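Local coordinates for gamma-glutamyl-gamma-aminobutyraldehyde dehydrogenase (Burkholderia cenocepacia, PDB 4LIH), which probably oxidises gamma-glutamyl-gamma-aminobutyraldehyde to the corresponding acid, as a member of the aldehyde dehydrogenase family that uses NAD(P)+, at residues G81-A84 against A90-A93; L96-L101 against W184-A189; E108-E113 against D123-D128; P130-C135 against F177-A182; V136-E141 against G467-P472. All coordinates share one frame; numbering follows the deposited sequence. Where two conformers were deposited one is given.

Contact 1 of 5, residues G81-A84 against A90-A93; sequences GVWA and ARKA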
# COMPACT_ATOMS: atom_id res chain seq x y z
N GLY A 81 -10.21 27.78 2.62
CA GLY A 81 -9.27 26.88 3.29
C GLY A 81 -9.35 26.86 4.80
O GLY A 81 -8.41 26.42 5.46
N VAL A 82 -10.49 27.28 5.36
CA VAL A 82 -10.67 27.32 6.82
C VAL A 82 -10.58 25.92 7.44
O VAL A 82 -10.27 25.75 8.62
CB VAL A 82 -11.99 28.02 7.23
CG1 VAL A 82 -12.07 29.38 6.56
CG2 VAL A 82 -13.23 27.22 6.88
N TRP A 83 -10.86 24.90 6.62
CA TRP A 83 -10.86 23.51 7.06
C TRP A 83 -9.90 22.63 6.23
O TRP A 83 -9.06 21.92 6.79
CB TRP A 83 -12.31 23.01 6.97
CG TRP A 83 -12.52 21.61 7.35
CD1 TRP A 83 -12.93 20.59 6.55
CD2 TRP A 83 -12.38 21.07 8.66
NE1 TRP A 83 -13.05 19.44 7.29
CE2 TRP A 83 -12.72 19.72 8.59
CE3 TRP A 83 -12.00 21.61 9.88
CZ2 TRP A 83 -12.68 18.88 9.69
CZ3 TRP A 83 -11.96 20.77 10.99
CH2 TRP A 83 -12.29 19.42 10.88
N ALA A 84 -9.96 22.73 4.90
CA ALA A 84 -9.00 22.04 4.04
C ALA A 84 -7.56 22.43 4.29
O ALA A 84 -6.68 21.63 4.08
CB ALA A 84 -9.30 22.33 2.59
N ALA A 90 -4.47 18.64 13.11
CA ALA A 90 -5.44 19.66 13.56
C ALA A 90 -6.88 19.28 13.14
O ALA A 90 -7.81 19.40 13.92
CB ALA A 90 -5.06 21.01 13.01
N ARG A 91 -7.07 18.82 11.91
CA ARG A 91 -8.42 18.33 11.54
C ARG A 91 -8.82 17.08 12.33
O ARG A 91 -9.94 16.93 12.70
CB ARG A 91 -8.50 17.91 10.06
CG ARG A 91 -8.67 19.07 9.13
CD ARG A 91 -9.38 18.62 7.86
NE ARG A 91 -8.63 17.61 7.18
CZ ARG A 91 -7.49 17.79 6.53
NH1 ARG A 91 -6.94 19.00 6.38
NH2 ARG A 91 -6.92 16.75 5.98
N LYS A 92 -7.87 16.20 12.55
CA LYS A 92 -8.13 14.99 13.35
C LYS A 92 -8.59 15.41 14.75
O LYS A 92 -9.51 14.79 15.30
CB LYS A 92 -6.90 14.12 13.46
CG LYS A 92 -7.00 13.09 14.57
CD LYS A 92 -5.76 12.18 14.63
CE LYS A 92 -4.45 12.90 14.94
NZ LYS A 92 -3.40 11.93 15.32
N ALA A 93 -7.96 16.44 15.32
CA ALA A 93 -8.30 16.83 16.68
C ALA A 93 -9.74 17.37 16.76
O ALA A 93 -10.49 16.99 17.65
CB ALA A 93 -7.32 17.85 17.24
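One face of the Trp83 indole is covered by the aliphatic part of Arg91, and the edge of the Arg91 guanidinium faces the backbone carbonyl of Trp83. The pair closes a helix-loop-helix connection: a Schellman motif at Gly81, with positive phi, ends helix 64-80, the chain runs through 81-84, and helix 88-104 then carries Arg91 back under the indole. The core of the contact is a CH-pi interaction. CD of Arg91 sits 3.8 Å from the centroid of the five-membered ring of Trp83, 21° off its normal, and its closest ring atom is CE2 of Trp83 at 3.6 Å. CG of Arg91 follows under the six-membered ring, 4.0 Å from CH2 of Trp83. With CG of Trp83 anti to the backbone N (chi1 179°), the indole lies across the arginine chain, which bends at chi3 and leads the guanidinium away from the ring. The two planes are 69° apart, and CZ of Arg91 lies 6.0 Å from the centroid of the five-membered ring of Trp83, at most a weak cation-pi attraction. Trp83 NE1 and Arg91 NE are both tied to the end of helix 178-191, the first hydrogen-bonded to Leu190 O and the second to Ala191 O. Ile220, Pro221 and Val224 also pack on the indole, which is buried. The Trp83 indole thus packs on helix 88-104 and bonds to the end of helix 178-191. CD of Arg91 also lies 3.5 Å from the carbonyl O of Trp83.

Contact 2 of 5, residues L96-L101 against W184-A189; sequences LRWAAL and WKFGPA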
# COMPACT_ATOMS: atom_id res chain seq x y z
N LEU A 96 -12.22 14.32 16.32
CA LEU A 96 -12.27 13.61 17.59
C LEU A 96 -13.13 14.33 18.65
O LEU A 96 -13.92 13.68 19.37
CB LEU A 96 -10.84 13.33 18.14
CG LEU A 96 -10.02 12.31 17.35
CD1 LEU A 96 -8.66 12.03 18.03
CD2 LEU A 96 -10.81 11.07 17.26
N ARG A 97 -13.01 15.65 18.76
CA ARG A 97 -13.82 16.37 19.71
C ARG A 97 -15.32 16.27 19.39
O ARG A 97 -16.14 16.21 20.28
CB ARG A 97 -13.38 17.84 19.78
CG ARG A 97 -14.22 18.70 20.70
CD ARG A 97 -14.09 18.24 22.13
NE ARG A 97 -14.93 18.99 23.06
CZ ARG A 97 -15.49 18.47 24.14
NH1 ARG A 97 -15.33 17.20 24.44
NH2 ARG A 97 -16.25 19.24 24.91
N TRP A 98 -15.67 16.25 18.12
CA TRP A 98 -17.07 16.18 17.71
C TRP A 98 -17.66 14.83 18.09
O TRP A 98 -18.73 14.74 18.70
CB TRP A 98 -17.17 16.43 16.21
CG TRP A 98 -18.52 16.45 15.62
CD1 TRP A 98 -19.70 16.77 16.23
CD2 TRP A 98 -18.81 16.24 14.25
NE1 TRP A 98 -20.72 16.76 15.29
CE2 TRP A 98 -20.20 16.39 14.08
CE3 TRP A 98 -18.02 15.89 13.15
CZ2 TRP A 98 -20.81 16.26 12.84
CZ3 TRP A 98 -18.65 15.73 11.93
CH2 TRP A 98 -20.02 15.94 11.79
N ALA A 99 -16.90 13.78 17.80
CA ALA A 99 -17.27 12.45 18.17
C ALA A 99 -17.40 12.29 19.68
O ALA A 99 -18.37 11.67 20.14
CB ALA A 99 -16.26 11.45 17.65
N ALA A 100 -16.44 12.81 20.42
CA ALA A 100 -16.55 12.86 21.91
C ALA A 100 -17.86 13.52 22.36
O ALA A 100 -18.53 13.03 23.28
CB ALA A 100 -15.36 13.57 22.52
N LEU A 101 -18.20 14.63 21.72
CA LEU A 101 -19.47 15.29 22.00
C LEU A 101 -20.65 14.40 21.68
O LEU A 101 -21.60 14.30 22.49
CB LEU A 101 -19.59 16.63 21.29
CG LEU A 101 -18.75 17.77 21.89
CD1 LEU A 101 -18.68 18.91 20.91
CD2 LEU A 101 -19.31 18.28 23.20
N TRP A 184 -21.59 8.00 7.86
CA TRP A 184 -20.82 7.24 6.82
C TRP A 184 -20.46 8.14 5.62
O TRP A 184 -19.44 7.92 4.96
CB TRP A 184 -21.63 6.03 6.30
CG TRP A 184 -21.58 4.86 7.20
CD1 TRP A 184 -21.19 4.85 8.51
CD2 TRP A 184 -21.92 3.51 6.87
NE1 TRP A 184 -21.29 3.58 9.02
CE2 TRP A 184 -21.72 2.73 8.04
CE3 TRP A 184 -22.41 2.88 5.72
CZ2 TRP A 184 -21.97 1.35 8.09
CZ3 TRP A 184 -22.63 1.48 5.75
CH2 TRP A 184 -22.42 0.75 6.94
N LYS A 185 -21.31 9.11 5.33
CA LYS A 185 -20.98 10.17 4.36
C LYS A 185 -20.09 11.25 4.95
O LYS A 185 -19.01 11.51 4.43
CB LYS A 185 -22.22 10.83 3.76
CG LYS A 185 -23.31 9.91 3.20
CD LYS A 185 -22.83 8.83 2.28
CE LYS A 185 -24.03 8.06 1.78
NZ LYS A 185 -23.64 6.82 1.06
N PHE A 186 -20.51 11.91 6.03
CA PHE A 186 -19.77 13.10 6.47
C PHE A 186 -18.44 12.81 7.18
O PHE A 186 -17.57 13.68 7.24
CB PHE A 186 -20.66 14.08 7.27
CG PHE A 186 -21.16 13.57 8.60
CD1 PHE A 186 -20.29 13.27 9.65
CD2 PHE A 186 -22.53 13.51 8.86
CE1 PHE A 186 -20.78 12.86 10.87
CE2 PHE A 186 -23.02 13.10 10.09
CZ PHE A 186 -22.15 12.79 11.10
N GLY A 187 -18.33 11.66 7.80
CA GLY A 187 -17.07 11.21 8.43
C GLY A 187 -15.91 11.23 7.47
O GLY A 187 -14.96 12.02 7.62
N PRO A 188 -16.00 10.43 6.40
CA PRO A 188 -14.89 10.54 5.42
C PRO A 188 -14.82 11.86 4.64
O PRO A 188 -13.73 12.37 4.34
CB PRO A 188 -15.17 9.38 4.48
CG PRO A 188 -16.61 9.01 4.67
CD PRO A 188 -16.89 9.29 6.13
N ALA A 189 -15.98 12.40 4.22
CA ALA A 189 -15.93 13.63 3.41
C ALA A 189 -15.21 14.75 4.18
O ALA A 189 -14.42 15.47 3.59
CB ALA A 189 -17.32 14.08 2.96
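NE1 of Trp98, whose indole meets Phe186 at its far end, is hydrogen-bonded to Val211 O of helix 206-218, which ties the polar side of the ring while its benzo end carries the contact. The partner helix, 178-191, is the helical link of a beta-alpha-beta crossover, since the strands 157-172 and 195-199 that it joins run parallel in the same sheet, as in the Rossmann-like cofactor domain of aldehyde dehydrogenases. Within these segments, helix 88-104 meets it through an aromatic pair. CH2 of Trp98 lies over a face of the Phe186 phenyl, 3.3 Å from CE1 and 3.4 Å from CD1 of Phe186, while CZ3 of Trp98 stands 3.7 Å from the same CE1. The planes are tilted by 30° and slid apart, with 4.8 Å between the centroids of the phenyl and the six-membered ring of Trp98, and the overlap is slight. Each ring reaches across by its first torsion: Trp98 CG is anti to its N (chi1 -178°), and Phe186 CG stands between N and the carbonyl carbon (chi1 66°). Phe225 completes the cluster, edge-to-face with Phe186 and at a steep angle to Trp98, and Ala215 and Ala218 also pack on the indole. Just beyond Phe186 the helix kinks at Pro188, whose N makes no bond to the preceding turn; the regular bonding resumes with Ala189 N donating to Lys185 O at 3.2 Å.

Contact 3 of 5, residues E108-E113 against D123-D128; sequences ELSLLE and DTTTVD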
# COMPACT_ATOMS: atom_id res chain seq x y z
N GLU A 108 -29.43 11.68 24.55
CA GLU A 108 -30.24 12.61 23.76
C GLU A 108 -30.33 12.20 22.29
O GLU A 108 -31.42 12.17 21.70
CB GLU A 108 -29.70 14.03 23.85
CG GLU A 108 -30.56 15.07 23.17
CD GLU A 108 -29.88 16.40 22.99
OE1 GLU A 108 -28.70 16.55 23.38
OE2 GLU A 108 -30.53 17.30 22.45
N LEU A 109 -29.19 11.83 21.72
CA LEU A 109 -29.14 11.50 20.29
C LEU A 109 -29.86 10.18 20.04
O LEU A 109 -30.57 10.01 19.06
CB LEU A 109 -27.69 11.43 19.81
CG LEU A 109 -26.96 12.75 19.68
CD1 LEU A 109 -25.48 12.51 19.42
CD2 LEU A 109 -27.58 13.59 18.58
N SER A 110 -29.62 9.22 20.91
CA SER A 110 -30.32 7.95 20.84
C SER A 110 -31.84 8.14 20.94
O SER A 110 -32.61 7.55 20.16
CB SER A 110 -29.81 7.02 21.91
OG SER A 110 -28.44 6.73 21.74
N LEU A 111 -32.28 8.99 21.88
CA LEU A 111 -33.74 9.21 22.07
C LEU A 111 -34.36 9.96 20.88
O LEU A 111 -35.45 9.63 20.44
CB LEU A 111 -34.00 9.90 23.42
CG LEU A 111 -35.47 10.32 23.72
CD1 LEU A 111 -36.38 9.11 23.89
CD2 LEU A 111 -35.49 11.19 24.96
N LEU A 112 -33.66 10.96 20.34
CA LEU A 112 -34.11 11.63 19.13
C LEU A 112 -34.30 10.65 17.97
O LEU A 112 -35.33 10.72 17.31
CB LEU A 112 -33.12 12.72 18.71
CG LEU A 112 -33.05 13.93 19.58
CD1 LEU A 112 -31.83 14.75 19.20
CD2 LEU A 112 -34.33 14.76 19.37
N GLU A 113 -33.33 9.75 17.77
CA GLU A 113 -33.39 8.75 16.69
C GLU A 113 -34.55 7.79 16.83
O GLU A 113 -35.16 7.41 15.83
CB GLU A 113 -32.07 7.93 16.63
CG GLU A 113 -31.81 7.17 15.31
CD GLU A 113 -31.19 8.09 14.27
OE1 GLU A 113 -31.56 9.27 14.20
OE2 GLU A 113 -30.29 7.67 13.56
N ASP A 123 -31.36 -0.47 20.44
CA ASP A 123 -30.57 -0.40 19.22
C ASP A 123 -29.83 0.93 19.05
O ASP A 123 -28.62 0.97 18.74
CB ASP A 123 -31.49 -0.62 17.99
CG ASP A 123 -32.07 -2.08 17.88
OD1 ASP A 123 -31.70 -2.99 18.66
OD2 ASP A 123 -32.86 -2.33 16.92
N THR A 124 -30.55 2.05 19.20
CA THR A 124 -29.96 3.38 18.95
C THR A 124 -28.84 3.76 19.91
O THR A 124 -27.89 4.45 19.53
CB THR A 124 -31.00 4.52 18.88
OG1 THR A 124 -31.71 4.64 20.13
CG2 THR A 124 -31.94 4.28 17.74
N THR A 125 -28.97 3.31 21.16
CA THR A 125 -27.96 3.54 22.17
C THR A 125 -26.69 2.73 21.99
O THR A 125 -25.64 3.11 22.53
CB THR A 125 -28.50 3.28 23.59
OG1 THR A 125 -28.94 1.93 23.70
CG2 THR A 125 -29.64 4.25 23.93
N THR A 126 -26.77 1.62 21.24
CA THR A 126 -25.67 0.71 21.12
C THR A 126 -25.12 0.51 19.70
O THR A 126 -23.95 0.18 19.55
CB THR A 126 -26.04 -0.67 21.68
OG1 THR A 126 -27.09 -1.25 20.88
CG2 THR A 126 -26.48 -0.54 23.11
N VAL A 127 -25.94 0.68 18.69
CA VAL A 127 -25.54 0.50 17.31
C VAL A 127 -25.43 1.86 16.64
O VAL A 127 -24.35 2.23 16.18
CB VAL A 127 -26.53 -0.42 16.56
CG1 VAL A 127 -26.29 -0.41 15.05
CG2 VAL A 127 -26.48 -1.85 17.13
N ASP A 128 -26.52 2.63 16.61
CA ASP A 128 -26.57 3.84 15.74
C ASP A 128 -25.65 5.00 16.21
O ASP A 128 -24.78 5.43 15.47
CB ASP A 128 -28.05 4.32 15.58
CG ASP A 128 -28.95 3.20 15.04
OD1 ASP A 128 -29.35 2.29 15.79
OD2 ASP A 128 -29.21 3.18 13.83
O HOH W 1 -28.78 5.62 12.51
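Helices 108-113 and 123-128 approach to 8.4 Å between their axes at a signed crossing angle of 113°, and come closest at Ser110 and Thr124, whose CA atoms are 5.0 Å apart. This is a helix-loop-helix corner: helices 106-117 and 121-142 follow each other through a short loop, and the second opens into a wider pi-type turn at 124-128. Thr124 OG1 lies 3.0 Å from Ser110 O and also hydrogen-bonds Thr114 OG1. Its position between the backbone N and the carbonyl carbon (chi1 61°) aims the hydroxyl at the other helix and leaves CG2 of Thr124 to pack against CG of Glu113 at 3.8 Å. Alongside, CG2 of Thr125 presses on CB of Ser110 at 3.4 Å, tighter than usual for two carbons. The other two hydroxyls are turned back into their own helix, Ser110 OG bonding to Leu106 O and Thr125 OG1 to Ile121 O. Farther along, the two acids approach without touching, Glu113 OE2 and Asp128 OD2 being 4.6 Å apart. Glu113 is also held by Thr207 OG1 at OE1 and Ile179 N at OE2, while Lys119 pairs with Asp128 and probably eases the like charges. Between the two carboxylates lies a water that donates to both, 2.8 Å from Glu113 OE2 and 2.8 Å from Asp128 OD2.

Contact 4 of 5, residues P130-C135 against F177-A182; sequences PGAAYC and FPILMA
CB of Ala132 points at the other helix and touches Ile179, 4.0 Å from its CD1 and 4.0 Å from its carbonyl O. Beside it, the methyl CD2 of Leu180 lies against the backbone of helix 130-135, 3.7 Å from C of Gly131 and 3.8 Å from N of Ala132; two conformers of Leu180 were deposited, and this touch is doubtful beyond the one described. Small residues allow this closeness: Gly131 offers only backbone, and the CA atoms of Ala132 and Leu180 are 4.9 Å apart. Leu180 CG stands anti to N (chi1 180°), and the extended Ile179 chain (chi1 -162°) carries CD1 to the alanine methyl. The two helices run nearly parallel, their axes 8.3 Å apart at closest and 14° between directions. Helix 178-191 starts at the end of the PWNFP sequence that aldehyde dehydrogenases carry near the active site, with Phe177 at the N-cap position; the side chain of Leu180 lies about 10 Å from that of the predicted active-site Glu274 and about 5 Å from a bound buffer molecule. Further out, the start of this helix is held by Glu113, whose OE2 takes a hydrogen bond from Ile179 N, while Thr207 and Val211 of helix 206-218 back the isoleucine. Tyr134, on helix 130-135, makes a cation-pi contact with Arg89 of the second subunit.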
# COMPACT_ATOMS: atom_id res chain seq x y z
N PRO A 130 -23.26 5.07 18.78
CA PRO A 130 -21.83 4.71 18.86
C PRO A 130 -21.17 4.46 17.49
O PRO A 130 -19.99 4.79 17.33
CB PRO A 130 -21.82 3.42 19.69
CG PRO A 130 -23.10 3.43 20.43
CD PRO A 130 -24.10 4.14 19.56
N GLY A 131 -21.94 3.91 16.54
CA GLY A 131 -21.47 3.66 15.15
C GLY A 131 -21.12 4.98 14.47
O GLY A 131 -20.12 5.08 13.80
N ALA A 132 -21.96 6.00 14.64
CA ALA A 132 -21.67 7.29 14.04
C ALA A 132 -20.37 7.88 14.57
O ALA A 132 -19.57 8.46 13.78
CB ALA A 132 -22.83 8.28 14.29
N ALA A 133 -20.21 7.80 15.89
CA ALA A 133 -19.08 8.39 16.58
C ALA A 133 -17.82 7.63 16.16
O ALA A 133 -16.86 8.26 15.80
CB ALA A 133 -19.26 8.34 18.07
N TYR A 134 -17.93 6.28 16.06
CA TYR A 134 -16.79 5.41 15.63
C TYR A 134 -16.40 5.74 14.22
O TYR A 134 -15.22 5.88 13.91
CB TYR A 134 -17.12 3.95 15.81
CG TYR A 134 -16.24 2.90 15.06
CD1 TYR A 134 -14.87 2.78 15.29
CD2 TYR A 134 -16.83 1.98 14.22
CE1 TYR A 134 -14.09 1.83 14.66
CE2 TYR A 134 -16.07 1.00 13.59
CZ TYR A 134 -14.72 0.91 13.80
OH TYR A 134 -14.00 -0.08 13.14
N CYS A 135 -17.39 5.98 13.36
CA CYS A 135 -17.07 6.33 11.99
C CYS A 135 -16.28 7.65 11.90
O CYS A 135 -15.23 7.72 11.24
CB CYS A 135 -18.32 6.33 11.13
SG CYS A 135 -18.02 6.77 9.41
N PHE A 177 -31.44 4.44 8.89
CA PHE A 177 -30.31 4.65 9.80
C PHE A 177 -29.87 6.11 9.70
O PHE A 177 -28.79 6.37 9.15
CB PHE A 177 -29.10 3.74 9.47
CG PHE A 177 -29.36 2.29 9.71
CD1 PHE A 177 -29.13 1.74 10.95
CD2 PHE A 177 -29.92 1.50 8.70
CE1 PHE A 177 -29.44 0.42 11.19
CE2 PHE A 177 -30.22 0.17 8.95
CZ PHE A 177 -30.01 -0.35 10.19
N PRO A 178 -30.70 7.05 10.21
CA PRO A 178 -30.44 8.46 9.94
C PRO A 178 -29.07 8.94 10.38
O PRO A 178 -28.33 9.43 9.56
CB PRO A 178 -31.57 9.22 10.69
CG PRO A 178 -32.63 8.17 10.88
CD PRO A 178 -31.95 6.85 10.98
N ILE A 179 -28.74 8.80 11.65
CA ILE A 179 -27.45 9.32 12.09
C ILE A 179 -26.26 8.51 11.55
O ILE A 179 -25.22 9.08 11.18
CB ILE A 179 -27.35 9.54 13.63
CG1 ILE A 179 -26.16 10.50 13.91
CG2 ILE A 179 -27.25 8.22 14.38
CD1 ILE A 179 -25.88 10.64 15.38
N LEU A 180 -26.46 7.20 11.42
CA LEU A 180 -25.39 6.30 11.07
C LEU A 180 -24.99 6.45 9.59
O LEU A 180 -23.80 6.59 9.26
CB LEU A 180 -25.78 4.88 11.47
CG LEU A 180 -24.82 3.72 11.20
CD1 LEU A 180 -24.81 3.32 9.73
CD2 LEU A 180 -23.44 4.09 11.70
N MET A 181 -25.99 6.48 8.70
CA MET A 181 -25.73 6.71 7.27
C MET A 181 -25.21 8.09 7.02
O MET A 181 -24.31 8.28 6.21
CB MET A 181 -26.96 6.45 6.38
CG MET A 181 -27.31 4.96 6.24
SD MET A 181 -26.03 3.77 5.76
CE MET A 181 -25.26 4.68 4.36
N ALA A 182 -25.76 9.07 7.72
CA ALA A 182 -25.24 10.46 7.64
C ALA A 182 -23.74 10.46 7.91
O ALA A 182 -22.94 10.96 7.10
CB ALA A 182 -26.01 11.39 8.60

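Contact 5 of 5, residues V136-E141 against G467-P472; sequences VEWFAE and GDMNFP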
# COMPACT_ATOMS: atom_id res chain seq x y z
N VAL A 136 -16.74 8.67 12.60
CA VAL A 136 -16.04 9.93 12.62
C VAL A 136 -14.61 9.76 13.21
O VAL A 136 -13.63 10.27 12.67
CB VAL A 136 -16.84 10.97 13.41
CG1 VAL A 136 -16.00 12.23 13.61
CG2 VAL A 136 -18.13 11.28 12.65
N GLU A 137 -14.50 9.05 14.32
CA GLU A 137 -13.22 8.85 14.95
C GLU A 137 -12.21 8.13 14.07
O GLU A 137 -10.99 8.46 14.07
CB GLU A 137 -13.37 8.05 16.27
CG GLU A 137 -14.09 8.81 17.39
CD GLU A 137 -14.73 7.92 18.45
OE1 GLU A 137 -14.83 6.67 18.34
OE2 GLU A 137 -15.20 8.48 19.43
N TRP A 138 -12.69 7.11 13.36
CA TRP A 138 -11.80 6.25 12.55
C TRP A 138 -11.27 7.07 11.38
O TRP A 138 -10.07 7.09 11.12
CB TRP A 138 -12.57 5.03 12.07
CG TRP A 138 -11.76 3.90 11.52
CD1 TRP A 138 -11.29 2.83 12.21
CD2 TRP A 138 -11.36 3.72 10.17
NE1 TRP A 138 -10.58 1.98 11.37
CE2 TRP A 138 -10.65 2.49 10.10
CE3 TRP A 138 -11.51 4.48 9.01
CZ2 TRP A 138 -10.08 2.01 8.91
CZ3 TRP A 138 -10.98 3.98 7.80
CH2 TRP A 138 -10.26 2.73 7.78
N PHE A 139 -12.13 7.82 10.71
CA PHE A 139 -11.61 8.63 9.61
C PHE A 139 -10.69 9.75 10.11
O PHE A 139 -9.71 10.07 9.46
CB PHE A 139 -12.71 9.11 8.66
CG PHE A 139 -13.23 8.01 7.76
CD1 PHE A 139 -12.45 7.55 6.67
CD2 PHE A 139 -14.40 7.34 8.07
CE1 PHE A 139 -12.91 6.52 5.83
CE2 PHE A 139 -14.84 6.31 7.27
CZ PHE A 139 -14.10 5.90 6.16
N ALA A 140 -10.99 10.29 11.30
CA ALA A 140 -10.14 11.28 11.93
C ALA A 140 -8.78 10.68 12.16
O ALA A 140 -7.73 11.26 11.83
CB ALA A 140 -10.73 11.73 13.26
N GLU A 141 -8.79 9.48 12.73
CA GLU A 141 -7.53 8.80 13.09
C GLU A 141 -6.76 8.33 11.85
O GLU A 141 -5.58 8.06 11.93
CB GLU A 141 -7.85 7.58 13.95
CG GLU A 141 -8.26 7.88 15.38
CD GLU A 141 -8.71 6.63 16.15
OE1 GLU A 141 -8.97 5.60 15.52
OE2 GLU A 141 -8.77 6.65 17.39
N GLY A 467 -19.38 -4.11 12.92
CA GLY A 467 -19.49 -2.79 12.29
C GLY A 467 -18.15 -2.21 11.87
O GLY A 467 -18.02 -0.98 11.77
N ASP A 468 -17.19 -3.08 11.56
CA ASP A 468 -15.83 -2.66 11.45
C ASP A 468 -15.66 -1.72 10.26
O ASP A 468 -16.14 -1.99 9.14
CB ASP A 468 -14.93 -3.88 11.33
CG ASP A 468 -13.50 -3.58 11.69
OD1 ASP A 468 -12.78 -2.92 10.91
OD2 ASP A 468 -13.10 -3.99 12.78
N MET A 469 -14.99 -0.61 10.51
CA MET A 469 -14.72 0.40 9.48
C MET A 469 -13.72 -0.04 8.45
O MET A 469 -13.57 0.62 7.40
CB MET A 469 -14.27 1.73 10.23
CG MET A 469 -14.60 3.07 9.57
SD MET A 469 -16.31 3.21 9.00
CE MET A 469 -17.29 2.68 10.33
N ASN A 470 -12.99 -1.13 8.66
CA ASN A 470 -12.07 -1.62 7.62
C ASN A 470 -12.70 -2.28 6.38
O ASN A 470 -12.00 -2.56 5.38
CB ASN A 470 -11.04 -2.57 8.23
CG ASN A 470 -9.98 -1.83 9.04
OD1 ASN A 470 -9.00 -1.34 8.49
ND2 ASN A 470 -10.12 -1.86 10.35
N PHE A 471 -14.01 -2.52 6.41
CA PHE A 471 -14.60 -3.31 5.33
C PHE A 471 -15.43 -2.40 4.42
O PHE A 471 -16.53 -2.04 4.81
CB PHE A 471 -15.49 -4.41 5.94
CG PHE A 471 -14.74 -5.44 6.72
CD1 PHE A 471 -13.75 -6.19 6.14
CD2 PHE A 471 -15.02 -5.64 8.08
CE1 PHE A 471 -13.07 -7.15 6.87
CE2 PHE A 471 -14.37 -6.60 8.81
CZ PHE A 471 -13.40 -7.38 8.20
N PRO A 472 -14.91 -2.05 3.21
CA PRO A 472 -15.77 -1.27 2.29
C PRO A 472 -17.08 -2.00 2.05
O PRO A 472 -17.10 -3.21 2.10
CB PRO A 472 -14.94 -1.22 1.00
CG PRO A 472 -14.00 -2.40 1.07
CD PRO A 472 -13.70 -2.59 2.51
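A type I beta turn from Asp468 to Phe471, opened by an Asx turn, docks its loop onto the later part of helix 121-142 at a subunit boundary. Met469 does most of the docking. Its CB lies over one face of the Trp138 indole, 3.5 Å from the centroid of the five-membered ring and 9° off the normal, a CH-pi contact, and its CG is 3.4 Å from CD2 of Trp138. A bend at chi2 (48°) turns SD of Met469 toward Phe139, where it lies 3.8 Å from CE2. Trp138 sets its CE3 over the centre of the Phe139 face, while Phe139 CD1 lies at the indole's edge, in its plane. Also at that ring's edge, OD1 of Asn470 comes within 3.5 Å of CZ2 of Trp138, the amide turned almost at right angles to the ring. Asp468 holds that amide: its OD1 takes Asn470 N through the anti lone pair at 2.9 Å, and Asn470 ND2 through the syn lone pair at 2.9 Å, Asp468 OD1 lying 8° out of the Asn470 amide plane. From the second subunit, Asp144 O binds both Trp138 NE1 and Asn470 ND2, and Lys145 adds a cation-pi contact to Trp138. Pro152 of the third subunit packs on Asn470. The whole is an Asx turn within a type I beta turn, with Met469 SD in oblique Met-aromatic contacts with Trp138 and Phe139.

Overall arrangement
Helices 88-104, 121-142 and 178-191 run through most of the contacts. Contacts 1 and 2 share helix 88-104, and contacts 2 and 4 share helix 178-191, with centres only 9 Å apart; contacts 3, 4 and 5 follow one another along helix 121-142. Contact 5 brings a loop more than 300 residues away back onto helix 121-142: Tyr134 OH of contact 4 bonds to Met469 N (2.9 Å), and Val136 of contact 5 packs on Phe186 of contact 2. Contact 4 lies nearest the predicted catalytic Glu274, side chains about 10 Å apart at Leu180; contact 5 is about 11 Å from it at Phe139. Contact 1 sits farthest out, its centre 26 Å from the chain's centre and 28 Å from that of contact 3.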